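Local coordinates for protein spermidine synthase (Corynebacterium glutamicum ATCC 13032, PDB 3GJY) that probably makes the polyamine spermidine by transferring an aminopropyl group from decarboxylated S-adenosylmethionine to putrescine, on an AdoMet-methyltransferase-type fold, at residues P136-P139 and R140-R144; E248-S251 and S252-E256. All coordinates share one frame; numbering follows the deposited sequence.

Contact 1. Residues P136-P139 and R140-R144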
ATOM      1  N   PRO A 136       1.257  16.381   7.623  1.00 12.84           N
ATOM      2  CA  PRO A 136       2.124  17.560   7.467  1.00 11.84           C
ATOM      3  C   PRO A 136       1.826  18.252   6.142  1.00 11.23           C
ATOM      4  O   PRO A 136       1.177  17.668   5.253  1.00 12.46           O
ATOM      5  CB  PRO A 136       3.529  16.976   7.509  1.00 12.25           C
ATOM      6  CG  PRO A 136       3.359  15.585   7.000  1.00 14.48           C
ATOM      7  CD  PRO A 136       2.003  15.118   7.507  1.00 13.07           C
ATOM      8  N   ARG A 137       2.321  19.471   6.011  1.00 11.79           N
ATOM      9  CA  ARG A 137       2.036  20.248   4.798  1.00 11.70           C
ATOM     10  C   ARG A 137       2.699  19.665   3.548  1.00 11.77           C
ATOM     11  O   ARG A 137       3.702  18.908   3.643  1.00 12.23           O
ATOM     12  CB  ARG A 137       2.507  21.700   4.979  1.00 13.13           C
ATOM     13  CG  ARG A 137       3.996  21.892   5.015  1.00 14.36           C
ATOM     14  CD  ARG A 137       4.331  23.354   5.183  1.00 15.15           C
ATOM     15  NE  ARG A 137       5.766  23.550   5.095  1.00 16.78           N
ATOM     16  CZ  ARG A 137       6.329  24.751   4.976  1.00 16.66           C
ATOM     17  NH1 ARG A 137       7.645  24.868   4.884  1.00 20.13           N
ATOM     18  NH2 ARG A 137       5.564  25.831   4.991  1.00 19.19           N
ATOM     19  N   ALA A 138       2.141  20.017   2.392  1.00 11.69           N
ATOM     20  CA  ALA A 138       2.809  19.694   1.132  1.00 12.03           C
ATOM     21  C   ALA A 138       4.171  20.420   1.081  1.00 11.92           C
ATOM     22  O   ALA A 138       4.258  21.566   1.531  1.00 12.78           O
ATOM     23  CB  ALA A 138       1.940  20.115  -0.048  1.00 11.67           C
ATOM     24  N   PRO A 139       5.231  19.790   0.530  1.00 10.81           N
ATOM     25  CA  PRO A 139       5.238  18.529  -0.218  1.00 11.33           C
ATOM     26  C   PRO A 139       5.506  17.288   0.657  1.00 10.54           C
ATOM     27  O   PRO A 139       5.598  16.176   0.112  1.00 11.40           O
ATOM     28  CB  PRO A 139       6.393  18.741  -1.203  1.00 11.66           C
ATOM     29  CG  PRO A 139       7.387  19.550  -0.394  1.00 12.42           C
ATOM     30  CD  PRO A 139       6.510  20.522   0.361  1.00 12.76           C
ATOM     31  N   ARG A 140       5.608  17.432   1.975  1.00 10.48           N
ATOM     32  CA  ARG A 140       5.856  16.232   2.827  1.00 11.36           C
ATOM     33  C   ARG A 140       4.727  15.244   2.636  1.00 11.42           C
ATOM     34  O   ARG A 140       4.969  14.053   2.471  1.00 11.55           O
ATOM     35  CB  ARG A 140       6.059  16.610   4.296  1.00 11.92           C
ATOM     36  CG  ARG A 140       7.360  17.376   4.492  1.00 13.50           C
ATOM     37  CD  ARG A 140       7.526  17.731   5.951  1.00 13.19           C
ATOM     38  NE  ARG A 140       7.692  16.519   6.728  1.00 13.48           N
ATOM     39  CZ  ARG A 140       7.428  16.400   8.031  1.00 13.54           C
ATOM     40  NH1 ARG A 140       7.618  15.229   8.634  1.00 14.66           N
ATOM     41  NH2 ARG A 140       6.967  17.439   8.744  1.00 15.73           N
ATOM     42  N   VAL A 141       3.498  15.739   2.684  1.00 10.93           N
ATOM     43  CA  VAL A 141       2.324  14.997   2.187  1.00 11.53           C
ATOM     44  C   VAL A 141       1.581  15.929   1.246  1.00 11.32           C
ATOM     45  O   VAL A 141       1.185  17.015   1.645  1.00 12.00           O
ATOM     46  CB  VAL A 141       1.371  14.480   3.302  1.00 11.52           C
ATOM     47  CG1 VAL A 141       0.103  13.830   2.655  1.00 12.17           C
ATOM     48  CG2 VAL A 141       2.110  13.441   4.178  1.00 12.22           C
ATOM     49  N   LYS A 142       1.454  15.512  -0.011  1.00 11.01           N
ATOM     50  CA  LYS A 142       0.756  16.270  -1.072  1.00 11.19           C
ATOM     51  C   LYS A 142      -0.336  15.402  -1.634  1.00 12.15           C
ATOM     52  O   LYS A 142      -0.064  14.231  -1.924  1.00 13.48           O
ATOM     53  CB  LYS A 142       1.733  16.665  -2.173  1.00 12.23           C
ATOM     54  CG  LYS A 142       1.153  17.476  -3.345  1.00 15.10           C
ATOM     55  CD  LYS A 142       2.348  17.783  -4.326  1.00 18.44           C
ATOM     56  CE  LYS A 142       1.976  18.682  -5.475  1.00 23.11           C
ATOM     57  NZ  LYS A 142       3.182  18.929  -6.355  1.00 27.70           N
ATOM     58  N   ILE A 143      -1.556  15.913  -1.728  1.00 12.34           N
ATOM     59  CA  ILE A 143      -2.697  15.103  -2.230  1.00 12.06           C
ATOM     60  C   ILE A 143      -3.057  15.544  -3.636  1.00 11.55           C
ATOM     61  O   ILE A 143      -3.219  16.748  -3.897  1.00 13.85           O
ATOM     62  CB  ILE A 143      -3.937  15.207  -1.304  1.00 11.93           C
ATOM     63  CG1 ILE A 143      -3.546  14.898   0.168  1.00 12.48           C
ATOM     64  CG2 ILE A 143      -5.061  14.323  -1.816  1.00 14.45           C
ATOM     65  CD1 ILE A 143      -4.584  15.325   1.173  1.00 14.02           C
ATOM     66  N   ARG A 144      -3.142  14.579  -4.542  1.00 11.91           N
ATOM     67  CA  ARG A 144      -3.649  14.830  -5.889  1.00 13.58           C
ATOM     68  C   ARG A 144      -4.973  14.089  -6.001  1.00 13.64           C
ATOM     69  O   ARG A 144      -5.002  12.864  -5.805  1.00 13.84           O
ATOM     70  CB  ARG A 144      -2.630  14.311  -6.925  1.00 14.55           C
ATOM     71  CG  ARG A 144      -3.066  14.489  -8.335  1.00 18.56           C
ATOM     72  CD  ARG A 144      -1.996  14.077  -9.312  1.00 21.16           C
ATOM     73  NE  ARG A 144      -2.554  14.120 -10.650  1.00 23.42           N
ATOM     74  CZ  ARG A 144      -1.822  13.942 -11.745  1.00 23.39           C
ATOM     75  NH1 ARG A 144      -0.527  13.728 -11.632  1.00 26.44           N
ATOM     76  NH2 ARG A 144      -2.405  13.980 -12.923  1.00 28.00           N
TER
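Pro136 sets its CB over one face of the Arg140 guanidinium, near the rim, and turns CD and CG to a methyl of Val141. The CB is 3.7 Å from Arg140 NH2. Farther round the proline ring, Pro136 CD is 3.7 Å from Val141 CG2, the methyl that lies beside the backbone N of Val141. The Arg140 chain leaves with CG anti to its carbonyl carbon and then bends at chi3 (66°), which brings the guanidinium back to Pro136; its NH1 is held by the carbonyl of Ala108. Between these side chains the backbone makes a type VI turn, Arg137 to Arg140, with a cis peptide before Pro139. The carbonyl of Arg137 closes it, accepting weak bonds from Arg140 N (2.9 Å, 122° at the hydrogen) and from Val141 N (3.3 Å). A CA-H...O contact joins Ala138 CA to Val141 O at 3.2 Å, and Ala138 CB rests on Lys142 CB at 4.1 Å. The guanidinium of Arg130, from helix 123-132, bonds to both Pro136 O and Val141 O and so ties the two segments together. Pro136 and Val141 pack on helix 102-110 at Ala108, while strand 141-145, outermost in the mixed sheet, runs parallel to strand 115-120.

Contact 2. Residues E248-S251 and S252-E256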
ATOM      1  N   GLU A 248      17.455  -7.044  -5.392  1.00 15.25           N
ATOM      2  CA  GLU A 248      17.183  -8.265  -4.640  1.00 15.95           C
ATOM      3  C   GLU A 248      16.569  -8.000  -3.271  1.00 15.81           C
ATOM      4  O   GLU A 248      16.978  -7.079  -2.585  1.00 16.67           O
ATOM      5  CB  GLU A 248      18.487  -9.061  -4.438  1.00 17.24           C
ATOM      6  CG  GLU A 248      19.062  -9.582  -5.708  1.00 23.86           C
ATOM      7  CD  GLU A 248      20.244 -10.466  -5.470  1.00 30.77           C
ATOM      8  OE1 GLU A 248      20.057 -11.566  -4.908  1.00 35.25           O
ATOM      9  OE2 GLU A 248      21.350 -10.056  -5.862  1.00 35.95           O
ATOM     10  N   PHE A 249      15.570  -8.799  -2.911  1.00 15.68           N
ATOM     11  CA  PHE A 249      15.008  -8.791  -1.573  1.00 14.58           C
ATOM     12  C   PHE A 249      15.826  -9.687  -0.662  1.00 16.02           C
ATOM     13  O   PHE A 249      16.542 -10.602  -1.121  1.00 16.36           O
ATOM     14  CB  PHE A 249      13.546  -9.241  -1.625  1.00 14.39           C
ATOM     15  CG  PHE A 249      12.635  -8.212  -2.265  1.00 14.85           C
ATOM     16  CD1 PHE A 249      12.337  -7.011  -1.596  1.00 15.07           C
ATOM     17  CD2 PHE A 249      12.180  -8.383  -3.547  1.00 16.13           C
ATOM     18  CE1 PHE A 249      11.530  -6.046  -2.192  1.00 14.77           C
ATOM     19  CE2 PHE A 249      11.357  -7.423  -4.138  1.00 14.00           C
ATOM     20  CZ  PHE A 249      11.063  -6.247  -3.467  1.00 12.86           C
ATOM     21  N   PHE A 250      15.708  -9.443   0.631  1.00 16.23           N
ATOM     22  CA  PHE A 250      16.460 -10.218   1.622  1.00 18.21           C
ATOM     23  C   PHE A 250      16.049 -11.701   1.554  1.00 18.23           C
ATOM     24  O   PHE A 250      14.898 -12.054   1.249  1.00 17.44           O
ATOM     25  CB  PHE A 250      16.278  -9.590   3.016  1.00 19.70           C
ATOM     26  CG  PHE A 250      16.805  -8.171   3.096  1.00 25.37           C
ATOM     27  CD1 PHE A 250      18.169  -7.915   2.969  1.00 28.81           C
ATOM     28  CD2 PHE A 250      15.941  -7.105   3.272  1.00 30.93           C
ATOM     29  CE1 PHE A 250      18.666  -6.602   3.036  1.00 31.78           C
ATOM     30  CE2 PHE A 250      16.427  -5.789   3.340  1.00 32.30           C
ATOM     31  CZ  PHE A 250      17.787  -5.552   3.232  1.00 32.61           C
ATOM     32  N   SER A 251      17.013 -12.578   1.785  1.00 20.24           N
ATOM     33  CA  SER A 251      16.716 -13.995   1.849  1.00 22.29           C
ATOM     34  C   SER A 251      16.212 -14.338   3.226  1.00 22.83           C
ATOM     35  O   SER A 251      16.538 -13.647   4.190  1.00 22.23           O
ATOM     36  CB  SER A 251      17.975 -14.803   1.585  1.00 23.74           C
ATOM     37  OG  SER A 251      18.301 -14.774   0.211  1.00 28.80           O
ATOM     38  N   SER A 252      15.433 -15.409   3.301  1.00 24.66           N
ATOM     39  CA  SER A 252      14.898 -15.879   4.553  1.00 27.90           C
ATOM     40  C   SER A 252      15.968 -16.164   5.593  1.00 29.64           C
ATOM     41  O   SER A 252      15.730 -15.977   6.780  1.00 30.54           O
ATOM     42  CB  SER A 252      13.986 -17.085   4.327  1.00 27.94           C
ATOM     43  OG  SER A 252      12.676 -16.585   4.095  1.00 31.92           O
ATOM     44  N   ASN A 253      17.157 -16.581   5.205  1.00 31.81           N
ATOM     45  CA  ASN A 253      18.089 -16.791   6.332  1.00 33.77           C
ATOM     46  C   ASN A 253      19.123 -15.684   6.599  1.00 33.64           C
ATOM     47  O   ASN A 253      20.252 -15.925   7.039  1.00 34.86           O
ATOM     48  CB  ASN A 253      18.634 -18.217   6.352  1.00 35.39           C
ATOM     49  CG  ASN A 253      17.702 -19.175   7.093  1.00 37.41           C
ATOM     50  OD1 ASN A 253      16.574 -19.455   6.656  1.00 40.64           O
ATOM     51  ND2 ASN A 253      18.172 -19.680   8.231  1.00 40.53           N
ATOM     52  N   SER A 254      18.705 -14.451   6.369  1.00 32.43           N
ATOM     53  CA  SER A 254      19.566 -13.318   6.558  1.00 30.59           C
ATOM     54  C   SER A 254      19.251 -12.667   7.893  1.00 29.96           C
ATOM     55  O   SER A 254      18.178 -12.891   8.495  1.00 29.32           O
ATOM     56  CB  SER A 254      19.405 -12.319   5.412  1.00 30.56           C
ATOM     57  OG  SER A 254      18.094 -11.799   5.377  1.00 27.75           O
ATOM     58  N   THR A 255      20.194 -11.868   8.364  1.00 29.35           N
ATOM     59  CA  THR A 255      19.964 -11.101   9.568  1.00 28.12           C
ATOM     60  C   THR A 255      18.899 -10.037   9.328  1.00 26.86           C
ATOM     61  O   THR A 255      18.114  -9.754  10.228  1.00 26.18           O
ATOM     62  CB  THR A 255      21.265 -10.476  10.090  1.00 29.18           C
ATOM     63  OG1 THR A 255      21.688  -9.457   9.188  1.00 31.36           O
ATOM     64  CG2 THR A 255      22.355 -11.543  10.216  1.00 29.85           C
ATOM     65  N   GLU A 256      18.833  -9.475   8.107  1.00 25.42           N
ATOM     66  CA  GLU A 256      17.804  -8.483   7.795  1.00 24.73           C
ATOM     67  C   GLU A 256      16.424  -9.114   7.850  1.00 22.96           C
ATOM     68  O   GLU A 256      15.488  -8.481   8.330  1.00 22.82           O
ATOM     69  CB  GLU A 256      18.014  -7.845   6.420  1.00 25.72           C
ATOM     70  CG  GLU A 256      19.212  -6.901   6.342  1.00 29.20           C
ATOM     71  CD  GLU A 256      20.513  -7.610   6.004  1.00 33.54           C
ATOM     72  OE1 GLU A 256      20.533  -8.859   5.874  1.00 33.61           O
ATOM     73  OE2 GLU A 256      21.544  -6.897   5.873  1.00 37.58           O
TER
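Glu256, in the first turn of helix 255-264, passes its side chain over one face of the Phe250 ring, just after the N-cap residue Ser254 and the type I turn from Ser251 to Ser254. CB sits over the ring centre, 3.5 Å from the Phe250 centroid, in a CH-pi contact. CG comes next, 3.4 Å from Phe250 CE1. There the chain bends (chi2 87°) instead of extending, and this keeps the carboxylate above the ring plane, just outside the CD1-CE1 bond: CD is 3.6 Å from Phe250 CE1, and the carboxylate plane is only 6° from the ring plane. Of the two oxygens at the tip, OE1 reaches to within 3.9 Å of Phe250 CD1 and OE2 to within 4.1 Å of Phe250 CE1. CB and CG thus cover one face of the ring, and the polar tip extends past the CD1-CE1 side.

Ser251 O accepts two hydrogen bonds from Ser254, one from its N and one from its OG. Ser254 N reaches Ser251 O from above the carbonyl plane at 3.2 Å, as the turn bond. Outside the segments, Phe250 O is bonded to Tyr273 OH and Ser252 N to the carboxylate of Asp275, so the loop is tied to strand 272-274 and the residues just after it. Ser254 OG, placed between its backbone N and carbonyl carbon, accepts from Ala257 N as the cap and donates to Ser251 O at 2.7 Å, in the carbonyl plane with a C=O...OG angle of 152°.

Contacts 1 and 2 lie toward the two flanks of the mixed sheet, with centres 33 Å apart and nearest atoms about 22 Å apart, so they do not touch. Contact 1 leads into outermost strand 141-145; contact 2 follows strand 238-245 and lies next to outermost strand 272-274. Each is a surface turn ahead of a regular element, a strand in the first and a helix in the second. In AdoMet-methyltransferase folds the cofactor usually sits at the C-terminal ends of the parallel strands. Both turns adjoin the other end of that sheet, so neither is expected to line the cofactor site.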